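PDB 3GYC: putative glycoside hydrolase from Parabacteroides distasonis ATCC 8503, which probably hydrolyses glycosidic bonds in carbohydrates, as a cellulase-like TIM-barrel enzyme. Local coordinates for residues L301-T304 with E305-L309; G330-T333 with A334-G338; D321-K324 with D325-L329; E288-A291 with S292-K296. All coordinates share one frame; numbering follows the deposited sequence. Where two conformers were deposited one is given.

Contact 1 (L301-T304 with E305-L309); sequences LVTT and ECWGL
Thr303 ends the strand 301-303 and the chain then leaves it through Thr304 and Glu305 to a cis peptide between Cys306 and Trp307, which folds the indole back under the strand end. This is the C-terminal end of a parallel strand of the TIM barrel, the end at which such enzymes keep their active sites. The threonine methyl CG2 stands over one face of the indole, 4.1 Å from the centroid of the six-membered ring and 23° off its normal, a CH-pi contact. CG2 lies anti to the backbone N, which leaves OG1 (chi1 -69°) beside that N, bonded to His233 O and Trp340 NE1. Cys306 CB lies over the same face, also offset toward the rim, and 3.6 Å from Thr303 CG2. The ring also packs on helix 321-337, and NE1 bonds to Ala344 O. Were Trp307 cut back to an alanine, a gap would probably open between strand end and helix, and the Thr303 methyl and Ala344 O would lose their partner. Thr304 OG1 bonds to Glu232 OE2, while the extended chain of Glu305 leads away from the strand to set OE2 in a salt bridge with Arg55 NH1.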
ATOM      1  N   LEU A 301       9.371   6.995  -6.125  1.00 12.76           N
ATOM      2  CA  LEU A 301       8.009   6.895  -5.671  1.00 13.38           C
ATOM      3  C   LEU A 301       7.395   5.544  -5.939  1.00 12.16           C
ATOM      4  O   LEU A 301       7.670   4.896  -6.958  1.00 10.96           O
ATOM      5  CB  LEU A 301       7.143   7.949  -6.366  1.00 13.82           C
ATOM      6  CG  LEU A 301       7.365   9.387  -5.954  1.00 15.69           C
ATOM      7  CD1 LEU A 301       6.437  10.317  -6.748  1.00 14.35           C
ATOM      8  CD2 LEU A 301       7.162   9.528  -4.455  1.00 17.02           C
ATOM      9  N   VAL A 302       6.561   5.114  -4.999  1.00 12.87           N
ATOM     10  CA  VAL A 302       5.731   3.940  -5.184  1.00 12.39           C
ATOM     11  C   VAL A 302       4.310   4.348  -4.763  1.00 12.52           C
ATOM     12  O   VAL A 302       4.139   5.072  -3.800  1.00 13.65           O
ATOM     13  CB  VAL A 302       6.194   2.677  -4.337  1.00 13.10           C
ATOM     14  CG1 VAL A 302       5.153   1.530  -4.469  1.00 11.88           C
ATOM     15  CG2 VAL A 302       7.587   2.187  -4.754  1.00 10.81           C
ATOM     16  N   THR A 303       3.290   3.895  -5.481  1.00 14.01           N
ATOM     17  CA  THR A 303       1.902   4.117  -5.090  1.00 11.87           C
ATOM     18  C   THR A 303       1.188   2.779  -5.238  1.00 13.00           C
ATOM     19  O   THR A 303       1.219   2.181  -6.318  1.00 12.30           O
ATOM     20  CB  THR A 303       1.195   5.266  -5.907  1.00 12.70           C
ATOM     21  OG1 THR A 303       1.753   6.546  -5.557  1.00 12.13           O
ATOM     22  CG2 THR A 303      -0.336   5.302  -5.613  1.00 12.27           C
ATOM     23  N   THR A 304       0.591   2.267  -4.142  1.00 12.19           N
ATOM     24  CA  THR A 304      -0.147   1.004  -4.165  1.00 13.18           C
ATOM     25  C   THR A 304      -1.625   1.196  -3.824  1.00 13.18           C
ATOM     26  O   THR A 304      -2.410   0.262  -3.948  1.00 14.68           O
ATOM     27  CB  THR A 304       0.461  -0.039  -3.179  1.00 13.79           C
ATOM     28  OG1 THR A 304       0.321   0.429  -1.832  1.00 15.29           O
ATOM     29  CG2 THR A 304       1.951  -0.313  -3.519  1.00 13.23           C
ATOM     30  N   GLU A 305      -2.018   2.419  -3.439  1.00 14.99           N
ATOM     31  CA  GLU A 305      -3.390   2.727  -3.107  1.00 14.86           C
ATOM     32  C   GLU A 305      -3.780   3.982  -3.906  1.00 14.18           C
ATOM     33  O   GLU A 305      -3.258   5.053  -3.689  1.00 14.18           O
ATOM     34  CB  GLU A 305      -3.532   2.900  -1.597  1.00 16.22           C
ATOM     35  CG  GLU A 305      -3.071   1.656  -0.778  1.00 19.07           C
ATOM     36  CD  GLU A 305      -3.712   1.618   0.631  1.00 22.32           C
ATOM     37  OE1 GLU A 305      -4.922   1.890   0.726  1.00 23.87           O
ATOM     38  OE2 GLU A 305      -3.037   1.279   1.636  1.00 22.63           O
ATOM     39  N   CYS A 306      -4.690   3.780  -4.852  1.00 14.32           N
ATOM     40  CA  CYS A 306      -4.975   4.728  -5.893  1.00 14.55           C
ATOM     41  C   CYS A 306      -6.062   4.105  -6.771  1.00 15.83           C
ATOM     42  O   CYS A 306      -6.455   2.951  -6.509  1.00 14.78           O
ATOM     43  CB  CYS A 306      -3.688   4.859  -6.707  1.00 14.40           C
ATOM     44  SG  CYS A 306      -3.058   3.168  -7.147  1.00 14.97           S
ATOM     45  N   TRP A 307      -6.602   4.823  -7.768  1.00 13.55           N
ATOM     46  CA  TRP A 307      -6.352   6.235  -8.051  1.00 14.26           C
ATOM     47  C   TRP A 307      -7.656   7.026  -8.015  1.00 14.41           C
ATOM     48  O   TRP A 307      -7.624   8.255  -8.091  1.00 16.47           O
ATOM     49  CB  TRP A 307      -5.765   6.467  -9.471  1.00 13.10           C
ATOM     50  CG  TRP A 307      -4.395   5.876  -9.743  1.00 12.66           C
ATOM     51  CD1 TRP A 307      -4.140   4.715 -10.366  1.00 11.19           C
ATOM     52  CD2 TRP A 307      -3.127   6.448  -9.418  1.00 12.30           C
ATOM     53  NE1 TRP A 307      -2.793   4.485 -10.420  1.00 12.50           N
ATOM     54  CE2 TRP A 307      -2.147   5.547  -9.861  1.00 11.79           C
ATOM     55  CE3 TRP A 307      -2.726   7.629  -8.789  1.00 11.47           C
ATOM     56  CZ2 TRP A 307      -0.800   5.772  -9.687  1.00 12.04           C
ATOM     57  CZ3 TRP A 307      -1.389   7.858  -8.619  1.00 11.37           C
ATOM     58  CH2 TRP A 307      -0.439   6.928  -9.065  1.00 12.85           C
ATOM     59  N   GLY A 308      -8.799   6.336  -7.966  1.00 15.44           N
ATOM     60  CA  GLY A 308     -10.134   6.984  -8.056  1.00 15.14           C
ATOM     61  C   GLY A 308     -10.887   7.073  -6.746  1.00 16.04           C
ATOM     62  O   GLY A 308     -10.850   8.094  -6.069  1.00 15.40           O
ATOM     63  N   LEU A 309     -11.566   5.982  -6.387  1.00 16.45           N
ATOM     64  CA  LEU A 309     -12.302   5.901  -5.145  1.00 15.65           C
ATOM     65  C   LEU A 309     -11.461   5.121  -4.163  1.00 14.37           C
ATOM     66  O   LEU A 309     -10.728   4.193  -4.542  1.00 13.78           O
ATOM     67  CB  LEU A 309     -13.687   5.242  -5.342  1.00 15.65           C
ATOM     68  CG  LEU A 309     -14.856   6.218  -5.488  1.00 17.36           C
ATOM     69  CD1 LEU A 309     -14.779   7.043  -6.749  1.00 16.79           C
ATOM     70  CD2 LEU A 309     -16.208   5.500  -5.406  1.00 16.54           C
TER

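Contact 2 (G330-T333 with A334-G338); sequences GTIT and AARTG
Ala334 N gives a bond to Gly330 O (2.9 Å, 165°), the first of three backbone amides near the C-terminal end of helix 321-337 that find their acceptors four residues back. Ala335 N makes one of equal length to Thr331 O, and Arg336 N a longer, more bent one to Ile332 O (3.1 Å, 142°). At Thr337 the pattern tightens to three residues, and Ala334 O is gripped twice: Thr337 N reaches it at 3.2 Å, and the hydroxyl OG1 meets the same oxygen at 2.8 Å, lying in the carbonyl plane. OG1 can do so because chi1 of 69° sets it between the backbone N and the carbonyl carbon; CG2 is left 3.3 Å from Thr333 O. The same OG1 is also bonded by Met339 N, just past the helix. With a valine at this position, Ala334 O would probably lose its shorter bond and Met339 N its acceptor, loosening the exit from the helix. Gly338 follows with positive phi, a conformation that glycine adopts readily. The other two threonine hydroxyls are also spent on the helix itself, Thr331 OG1 on Cys327 O and Thr333 OG1 on Leu329 O. In this beta-alpha-beta unit the helix connects strand 301-303 to strand 340-343: Thr331 and Ala334 pack on Trp307 and on strand 340-343, Thr333 and Thr337 face helix 276-297, and Ile332 meets Leu366 and Ile369 of helix 360-371.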
ATOM      1  N   GLY A 330      -4.900   7.752 -13.948  1.00 11.97           N
ATOM      2  CA  GLY A 330      -3.935   7.876 -12.863  1.00 10.75           C
ATOM      3  C   GLY A 330      -2.655   7.136 -13.183  1.00 11.78           C
ATOM      4  O   GLY A 330      -1.551   7.705 -13.069  1.00 11.93           O
ATOM      5  N   THR A 331      -2.803   5.877 -13.608  1.00 11.51           N
ATOM      6  CA  THR A 331      -1.658   5.018 -13.908  1.00 10.85           C
ATOM      7  C   THR A 331      -0.746   5.600 -14.983  1.00 11.53           C
ATOM      8  O   THR A 331       0.448   5.753 -14.755  1.00 10.49           O
ATOM      9  CB  THR A 331      -2.100   3.620 -14.360  1.00 11.06           C
ATOM     10  OG1 THR A 331      -2.936   3.031 -13.359  1.00  9.39           O
ATOM     11  CG2 THR A 331      -0.897   2.739 -14.584  1.00  9.96           C
ATOM     12  N   ILE A 332      -1.343   5.926 -16.136  1.00 11.64           N
ATOM     13  CA  ILE A 332      -0.623   6.483 -17.278  1.00 13.09           C
ATOM     14  C   ILE A 332       0.039   7.825 -16.935  1.00 11.49           C
ATOM     15  O   ILE A 332       1.162   8.088 -17.367  1.00 12.13           O
ATOM     16  CB  ILE A 332      -1.569   6.587 -18.525  1.00 14.07           C
ATOM     17  CG1 ILE A 332      -1.904   5.165 -19.041  1.00 14.03           C
ATOM     18  CG2 ILE A 332      -0.927   7.390 -19.625  1.00 14.44           C
ATOM     19  CD1 ILE A 332      -3.032   5.152 -20.103  1.00 14.75           C
ATOM     20  N   THR A 333      -0.637   8.657 -16.148  1.00 11.66           N
ATOM     21  CA  THR A 333      -0.103   9.966 -15.724  1.00 11.54           C
ATOM     22  C   THR A 333       1.126   9.802 -14.829  1.00 11.46           C
ATOM     23  O   THR A 333       2.183  10.447 -15.050  1.00 10.97           O
ATOM     24  CB  THR A 333      -1.183  10.818 -14.963  1.00 11.82           C
ATOM     25  OG1 THR A 333      -2.364  10.958 -15.766  1.00 13.06           O
ATOM     26  CG2 THR A 333      -0.649  12.208 -14.605  1.00 11.01           C
ATOM     27  N   ALA A 334       1.002   8.910 -13.844  1.00 10.88           N
ATOM     28  CA  ALA A 334       2.117   8.638 -12.920  1.00 10.17           C
ATOM     29  C   ALA A 334       3.318   8.041 -13.673  1.00  9.48           C
ATOM     30  O   ALA A 334       4.456   8.499 -13.520  1.00 10.58           O
ATOM     31  CB  ALA A 334       1.694   7.717 -11.823  1.00  8.35           C
ATOM     32  N   ALA A 335       3.049   7.038 -14.493  1.00 10.66           N
ATOM     33  CA  ALA A 335       4.090   6.343 -15.219  1.00 11.76           C
ATOM     34  C   ALA A 335       4.891   7.297 -16.123  1.00 12.57           C
ATOM     35  O   ALA A 335       6.105   7.178 -16.247  1.00 11.68           O
ATOM     36  CB  ALA A 335       3.499   5.198 -16.043  1.00 10.56           C
ATOM     37  N   ARG A 336       4.225   8.276 -16.708  1.00 12.71           N
ATOM     38  CA  ARG A 336       4.885   9.156 -17.642  0.50 13.73           C
ATOM     39  C   ARG A 336       5.867  10.146 -16.973  1.00 13.61           C
ATOM     40  O   ARG A 336       6.792  10.617 -17.612  1.00 12.71           O
ATOM     41  CB  ARG A 336       3.826   9.874 -18.492  0.50 14.43           C
ATOM     42  CG  ARG A 336       4.375  10.435 -19.758  0.50 15.61           C
ATOM     43  CD  ARG A 336       3.320  11.087 -20.645  0.50 16.36           C
ATOM     44  NE  ARG A 336       2.492  10.164 -21.431  0.50 16.58           N
ATOM     45  CZ  ARG A 336       1.201   9.962 -21.230  0.50 16.09           C
ATOM     46  NH1 ARG A 336       0.589  10.607 -20.262  0.50 15.96           N
ATOM     47  NH2 ARG A 336       0.521   9.143 -22.014  0.50 16.26           N
ATOM     48  N   THR A 337       5.688  10.445 -15.691  1.00 13.40           N
ATOM     49  CA  THR A 337       6.583  11.391 -14.995  1.00 13.58           C
ATOM     50  C   THR A 337       8.024  10.927 -14.792  1.00 13.75           C
ATOM     51  O   THR A 337       8.910  11.749 -14.618  1.00 14.25           O
ATOM     52  CB  THR A 337       6.091  11.721 -13.588  1.00 12.99           C
ATOM     53  OG1 THR A 337       6.238  10.558 -12.761  1.00 12.49           O
ATOM     54  CG2 THR A 337       4.636  12.224 -13.643  1.00 13.45           C
ATOM     55  N   GLY A 338       8.238   9.619 -14.780  1.00 14.36           N
ATOM     56  CA  GLY A 338       9.571   9.046 -14.559  1.00 13.73           C
ATOM     57  C   GLY A 338       9.979   8.922 -13.099  1.00 13.82           C
ATOM     58  O   GLY A 338      11.041   8.390 -12.798  1.00 14.40           O
TER

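Contact 3 (D321-K324 with D325-L329); sequences DWVK and DLCEL
Lys324 O receives the shortest of the four backbone bonds that join the first turn of helix 321-337 to the next, from Glu328 N at 2.8 Å and 158°. This is the first part of the helix in the beta-alpha-beta unit that links strands 301-303 and 340-343 of the TIM barrel. Asp325, Leu326 and Cys327 repeat the step with Asp321, Trp322 and Val323, the Leu326 bond being the longest at 3.2 Å. Asp321 opens the helix; its OD1 makes a weak bond to Trp322 N, the next amide, and a salt bridge to Arg273. The carboxylate of Asp325 comes up beside the Asp321 carbonyl, its CG 3.4 Å from Asp321 O, while the two acids keep their charged oxygens well apart.

The indole of Trp322 carries the apolar side. Its CG sits between the backbone N and the carbonyl carbon (chi1 63°), a turn that brings one ring face under the Val323 methyl CG2, which stands 3.8 Å above the plane over the ring centre. Leu326 crosses the indole at a slant, CD1 lying 4.1 Å from Trp322 CE3. Lys324 makes a salt bridge to Asp359 and a cation-pi contact with Trp362. Trp322 packs on helix 259-273, where its ring meets Tyr272, Leu326 reaches Gln280 of helix 276-297, and Cys327 and Glu328 lean on Trp362 of helix 360-371.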
ATOM      1  N   ASP A 321     -16.862   0.596 -14.574  1.00 13.20           N
ATOM      2  CA  ASP A 321     -16.303   1.290 -15.730  1.00 15.02           C
ATOM      3  C   ASP A 321     -15.688   2.663 -15.495  1.00 13.84           C
ATOM      4  O   ASP A 321     -14.537   2.904 -15.888  1.00 13.74           O
ATOM      5  CB  ASP A 321     -17.244   1.275 -16.955  1.00 16.39           C
ATOM      6  CG  ASP A 321     -18.582   1.999 -16.745  1.00 18.56           C
ATOM      7  OD1 ASP A 321     -18.887   2.590 -15.676  1.00 19.29           O
ATOM      8  OD2 ASP A 321     -19.349   1.959 -17.726  1.00 19.78           O
ATOM      9  N   TRP A 322     -16.416   3.549 -14.824  1.00 11.85           N
ATOM     10  CA  TRP A 322     -15.908   4.890 -14.572  1.00 12.59           C
ATOM     11  C   TRP A 322     -14.750   4.920 -13.571  1.00 13.03           C
ATOM     12  O   TRP A 322     -13.875   5.821 -13.629  1.00 11.28           O
ATOM     13  CB  TRP A 322     -17.037   5.839 -14.160  1.00 13.47           C
ATOM     14  CG  TRP A 322     -17.706   5.480 -12.889  1.00 13.57           C
ATOM     15  CD1 TRP A 322     -18.711   4.551 -12.703  1.00 14.72           C
ATOM     16  CD2 TRP A 322     -17.462   6.066 -11.609  1.00 14.94           C
ATOM     17  NE1 TRP A 322     -19.072   4.513 -11.375  1.00 13.60           N
ATOM     18  CE2 TRP A 322     -18.329   5.433 -10.683  1.00 14.66           C
ATOM     19  CE3 TRP A 322     -16.589   7.061 -11.144  1.00 15.58           C
ATOM     20  CZ2 TRP A 322     -18.343   5.768  -9.340  1.00 14.63           C
ATOM     21  CZ3 TRP A 322     -16.594   7.372  -9.812  1.00 15.88           C
ATOM     22  CH2 TRP A 322     -17.460   6.727  -8.922  1.00 15.59           C
ATOM     23  N   VAL A 323     -14.722   3.928 -12.671  1.00 12.14           N
ATOM     24  CA  VAL A 323     -13.650   3.795 -11.716  1.00 12.82           C
ATOM     25  C   VAL A 323     -12.370   3.346 -12.455  1.00 12.87           C
ATOM     26  O   VAL A 323     -11.271   3.899 -12.212  1.00 13.31           O
ATOM     27  CB  VAL A 323     -14.023   2.776 -10.594  1.00 13.11           C
ATOM     28  CG1 VAL A 323     -12.867   2.568  -9.694  1.00 12.40           C
ATOM     29  CG2 VAL A 323     -15.271   3.312  -9.819  1.00 10.82           C
ATOM     30  N   LYS A 324     -12.518   2.411 -13.401  1.00 12.82           N
ATOM     31  CA  LYS A 324     -11.386   1.947 -14.223  1.00 12.76           C
ATOM     32  C   LYS A 324     -10.837   3.104 -15.076  1.00 14.19           C
ATOM     33  O   LYS A 324      -9.640   3.210 -15.310  1.00 13.23           O
ATOM     34  CB  LYS A 324     -11.781   0.733 -15.079  1.00 13.68           C
ATOM     35  CG  LYS A 324     -11.975  -0.573 -14.313  1.00 15.17           C
ATOM     36  CD  LYS A 324     -12.642  -1.716 -15.089  1.00 15.36           C
ATOM     37  CE  LYS A 324     -11.879  -2.090 -16.353  1.00 16.62           C
ATOM     38  NZ  LYS A 324     -12.540  -3.171 -17.162  1.00 16.33           N
ATOM     39  N   ASP A 325     -11.732   3.955 -15.580  1.00 14.21           N
ATOM     40  CA  ASP A 325     -11.316   5.116 -16.339  1.00 14.81           C
ATOM     41  C   ASP A 325     -10.372   6.005 -15.524  1.00 13.16           C
ATOM     42  O   ASP A 325      -9.349   6.472 -16.037  1.00 10.01           O
ATOM     43  CB  ASP A 325     -12.539   5.926 -16.785  1.00 16.10           C
ATOM     44  CG  ASP A 325     -13.297   5.288 -17.967  1.00 18.21           C
ATOM     45  OD1 ASP A 325     -12.772   4.346 -18.588  1.00 19.97           O
ATOM     46  OD2 ASP A 325     -14.407   5.765 -18.309  1.00 17.63           O
ATOM     47  N   LEU A 326     -10.742   6.275 -14.274  1.00 11.91           N
ATOM     48  CA  LEU A 326      -9.933   7.102 -13.385  1.00 11.97           C
ATOM     49  C   LEU A 326      -8.627   6.379 -13.041  1.00 13.26           C
ATOM     50  O   LEU A 326      -7.570   7.028 -12.923  1.00 13.88           O
ATOM     51  CB  LEU A 326     -10.706   7.493 -12.104  1.00 12.91           C
ATOM     52  CG  LEU A 326     -11.798   8.574 -12.213  1.00 13.39           C
ATOM     53  CD1 LEU A 326     -12.748   8.561 -11.004  1.00 15.23           C
ATOM     54  CD2 LEU A 326     -11.126   9.951 -12.417  1.00 13.94           C
ATOM     55  N   CYS A 327      -8.693   5.054 -12.893  1.00 12.42           N
ATOM     56  CA  CYS A 327      -7.472   4.288 -12.592  1.00 13.32           C
ATOM     57  C   CYS A 327      -6.512   4.274 -13.763  1.00 12.82           C
ATOM     58  O   CYS A 327      -5.322   4.430 -13.580  1.00 10.72           O
ATOM     59  CB  CYS A 327      -7.818   2.888 -12.172  1.00 14.30           C
ATOM     60  SG  CYS A 327      -8.505   2.974 -10.463  1.00 19.62           S
ATOM     61  N   GLU A 328      -7.046   4.136 -14.969  1.00 13.46           N
ATOM     62  CA  GLU A 328      -6.229   4.123 -16.160  1.00 15.88           C
ATOM     63  C   GLU A 328      -5.521   5.483 -16.285  1.00 15.49           C
ATOM     64  O   GLU A 328      -4.296   5.547 -16.518  1.00 14.32           O
ATOM     65  CB  GLU A 328      -7.114   3.841 -17.383  1.00 18.52           C
ATOM     66  CG  GLU A 328      -6.378   3.790 -18.707  1.00 22.41           C
ATOM     67  CD  GLU A 328      -7.280   3.488 -19.876  1.00 25.04           C
ATOM     68  OE1 GLU A 328      -8.333   2.846 -19.693  1.00 29.02           O
ATOM     69  OE2 GLU A 328      -6.928   3.889 -21.006  1.00 29.01           O
ATOM     70  N   LEU A 329      -6.289   6.560 -16.119  1.00 12.21           N
ATOM     71  CA  LEU A 329      -5.730   7.901 -16.222  1.00 12.78           C
ATOM     72  C   LEU A 329      -4.615   8.110 -15.200  1.00 11.95           C
ATOM     73  O   LEU A 329      -3.512   8.568 -15.545  1.00 10.55           O
ATOM     74  CB  LEU A 329      -6.815   8.962 -16.055  1.00 11.50           C
ATOM     75  CG  LEU A 329      -6.328  10.402 -16.042  1.00 12.28           C
ATOM     76  CD1 LEU A 329      -5.712  10.765 -17.387  1.00 11.81           C
ATOM     77  CD2 LEU A 329      -7.465  11.364 -15.707  1.00 12.90           C
TER

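Contact 4 (E288-A291 with S292-K296); sequences ELMA and SVARK
Met290, modelled as selenomethionine, bends its tail forward along helix 276-297 so that the terminal methyl CE rests against Val293, 3.9 Å from CG1. The helix leads into strand 301-303 of the TIM barrel, and this side chain belongs to its inner, sheet-facing side. The bend explains the reach: CG is anti to the backbone N (chi1 -180°), chi2 then turns to 70° and chi3 to -91°, carrying CE across to the next turn. There it crosses Val293 at a slant and approaches Ala294 CB more loosely, at 4.5 Å.

Beneath these side chains the backbone follows the regular alpha-helical pattern. Ser292, Val293, Ala294 and Arg295 donate to Glu288, Leu289, Met290 and Ala291, the last pair being the shortest, with Arg295 N 2.8 Å from Ala291 O. The branched Val293 lays its second methyl, CG2, 3.4 Å from Leu289 O, so that CG1 touches the selenomethionine methyl CE while CG2 meets the backbone of the preceding turn.

Farther out, other elements pack against these side chains. Tyr220 of helix 219-222 packs on both Met290 and Val293, and Leu301 of the following strand packs on Met290 and Ala294. Ala291 faces helix 321-337, its small CB allowing close approach to Thr337. Arg295, whose chain is extended as far as CD and turns at chi3, ends in a salt bridge from NE to Asp376 OD1.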
ATOM      1  N   GLU A 288       1.144  15.089 -10.620  1.00 14.20           N
ATOM      2  CA  GLU A 288       2.240  15.908 -11.150  1.00 16.27           C
ATOM      3  C   GLU A 288       2.966  16.615 -10.009  1.00 15.05           C
ATOM      4  O   GLU A 288       4.195  16.665  -9.989  1.00 14.28           O
ATOM      5  CB  GLU A 288       1.716  16.925 -12.156  1.00 19.28           C
ATOM      6  CG  GLU A 288       1.076  16.342 -13.434  1.00 22.49           C
ATOM      7  CD  GLU A 288       2.048  15.553 -14.349  1.00 25.65           C
ATOM      8  OE1 GLU A 288       3.296  15.564 -14.140  1.00 28.27           O
ATOM      9  OE2 GLU A 288       1.543  14.922 -15.310  1.00 27.62           O
ATOM     10  N   LEU A 289       2.200  17.151  -9.053  1.00 14.64           N
ATOM     11  CA  LEU A 289       2.765  17.814  -7.870  1.00 14.02           C
ATOM     12  C   LEU A 289       3.651  16.833  -7.080  1.00 14.39           C
ATOM     13  O   LEU A 289       4.801  17.160  -6.721  1.00 14.36           O
ATOM     14  CB  LEU A 289       1.654  18.392  -6.985  1.00 14.46           C
ATOM     15  CG  LEU A 289       2.091  19.120  -5.701  1.00 15.09           C
ATOM     16  CD1 LEU A 289       3.059  20.298  -5.943  1.00 14.36           C
ATOM     17  CD2 LEU A 289       0.864  19.571  -4.934  1.00 14.12           C
HETATM   18  N   MSE A 290       3.135  15.626  -6.838  1.00 13.55           N
HETATM   19  CA  MSE A 290       3.922  14.604  -6.121  1.00 13.28           C
HETATM   20  C   MSE A 290       5.230  14.314  -6.854  1.00 12.73           C
HETATM   21  O   MSE A 290       6.287  14.273  -6.244  1.00 11.65           O
HETATM   22  CB  MSE A 290       3.105  13.324  -5.942  1.00 13.90           C
HETATM   23  CG  MSE A 290       3.804  12.173  -5.197  1.00 15.57           C
HETATM   24 SE   MSE A 290       4.071  12.474  -3.289  0.75 16.15          SE
HETATM   25  CE  MSE A 290       5.830  13.318  -3.248  1.00 12.82           C
ATOM     26  N   ALA A 291       5.162  14.102  -8.166  1.00 13.32           N
ATOM     27  CA  ALA A 291       6.362  13.823  -8.949  1.00 12.70           C
ATOM     28  C   ALA A 291       7.379  14.962  -8.793  1.00 13.35           C
ATOM     29  O   ALA A 291       8.581  14.709  -8.691  1.00 13.02           O
ATOM     30  CB  ALA A 291       6.007  13.594 -10.428  1.00 12.45           C
ATOM     31  N   SER A 292       6.898  16.211  -8.735  1.00 12.83           N
ATOM     32  CA  SER A 292       7.776  17.370  -8.604  1.00 13.78           C
ATOM     33  C   SER A 292       8.548  17.400  -7.323  1.00 12.84           C
ATOM     34  O   SER A 292       9.704  17.804  -7.290  1.00 12.25           O
ATOM     35  CB  SER A 292       6.965  18.670  -8.644  1.00 15.31           C
ATOM     36  OG  SER A 292       6.782  19.062  -9.975  1.00 17.99           O
ATOM     37  N   VAL A 293       7.845  17.078  -6.253  1.00 12.22           N
ATOM     38  CA  VAL A 293       8.409  17.065  -4.927  1.00 12.53           C
ATOM     39  C   VAL A 293       9.435  15.938  -4.859  1.00 11.99           C
ATOM     40  O   VAL A 293      10.540  16.104  -4.317  1.00 11.68           O
ATOM     41  CB  VAL A 293       7.282  16.866  -3.874  1.00 13.19           C
ATOM     42  CG1 VAL A 293       7.875  16.522  -2.514  1.00 13.98           C
ATOM     43  CG2 VAL A 293       6.385  18.117  -3.811  1.00 12.24           C
ATOM     44  N   ALA A 294       9.083  14.799  -5.438  1.00 11.65           N
ATOM     45  CA  ALA A 294       9.993  13.653  -5.434  1.00 11.34           C
ATOM     46  C   ALA A 294      11.255  13.941  -6.235  1.00 11.88           C
ATOM     47  O   ALA A 294      12.359  13.488  -5.870  1.00 11.36           O
ATOM     48  CB  ALA A 294       9.299  12.405  -5.960  1.00  9.31           C
ATOM     49  N   ARG A 295      11.092  14.651  -7.346  1.00 12.03           N
ATOM     50  CA  ARG A 295      12.237  14.960  -8.199  1.00 13.62           C
ATOM     51  C   ARG A 295      13.195  15.931  -7.495  1.00 13.84           C
ATOM     52  O   ARG A 295      14.411  15.768  -7.582  1.00 13.76           O
ATOM     53  CB  ARG A 295      11.792  15.475  -9.567  1.00 14.07           C
ATOM     54  CG  ARG A 295      12.973  15.802 -10.509  1.00 15.16           C
ATOM     55  CD  ARG A 295      12.545  16.352 -11.861  1.00 14.74           C
ATOM     56  NE  ARG A 295      11.866  15.325 -12.651  1.00 15.76           N
ATOM     57  CZ  ARG A 295      10.552  15.248 -12.836  1.00 15.93           C
ATOM     58  NH1 ARG A 295       9.735  16.170 -12.348  1.00 16.44           N
ATOM     59  NH2 ARG A 295      10.058  14.252 -13.548  1.00 16.89           N
ATOM     60  N   LYS A 296      12.640  16.917  -6.788  1.00 14.10           N
ATOM     61  CA  LYS A 296      13.433  17.867  -6.021  1.00 14.43           C
ATOM     62  C   LYS A 296      14.210  17.159  -4.920  1.00 14.64           C
ATOM     63  O   LYS A 296      15.388  17.414  -4.727  1.00 14.03           O
ATOM     64  CB  LYS A 296      12.518  18.931  -5.398  1.00 14.43           C
ATOM     65  CG  LYS A 296      13.236  20.085  -4.710  1.00 15.46           C
TER

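In the fold
In chain order the contacts run 4, 1, 3, 2, tracing one arc of the TIM barrel: helix 276-297, strand 301-303 with its following loop, then helix 321-337, which leads to strand 340-343. Contacts 3 and 2 are successive parts of the same helix, their centres about 14 Å apart. Contact 1, the closest to the centre of the chain, touches all the others: its loop lies on contacts 2 and 3 at about 11 and 12 Å between centres, and Leu301 reaches contact 4. Contacts 2 and 4 meet between neighbouring helices, whereas 3 and 4 remain apart, about 23 Å between centres. The four contacts thus join one strand and the loop at its C-terminal end to the two helices that flank it in the chain.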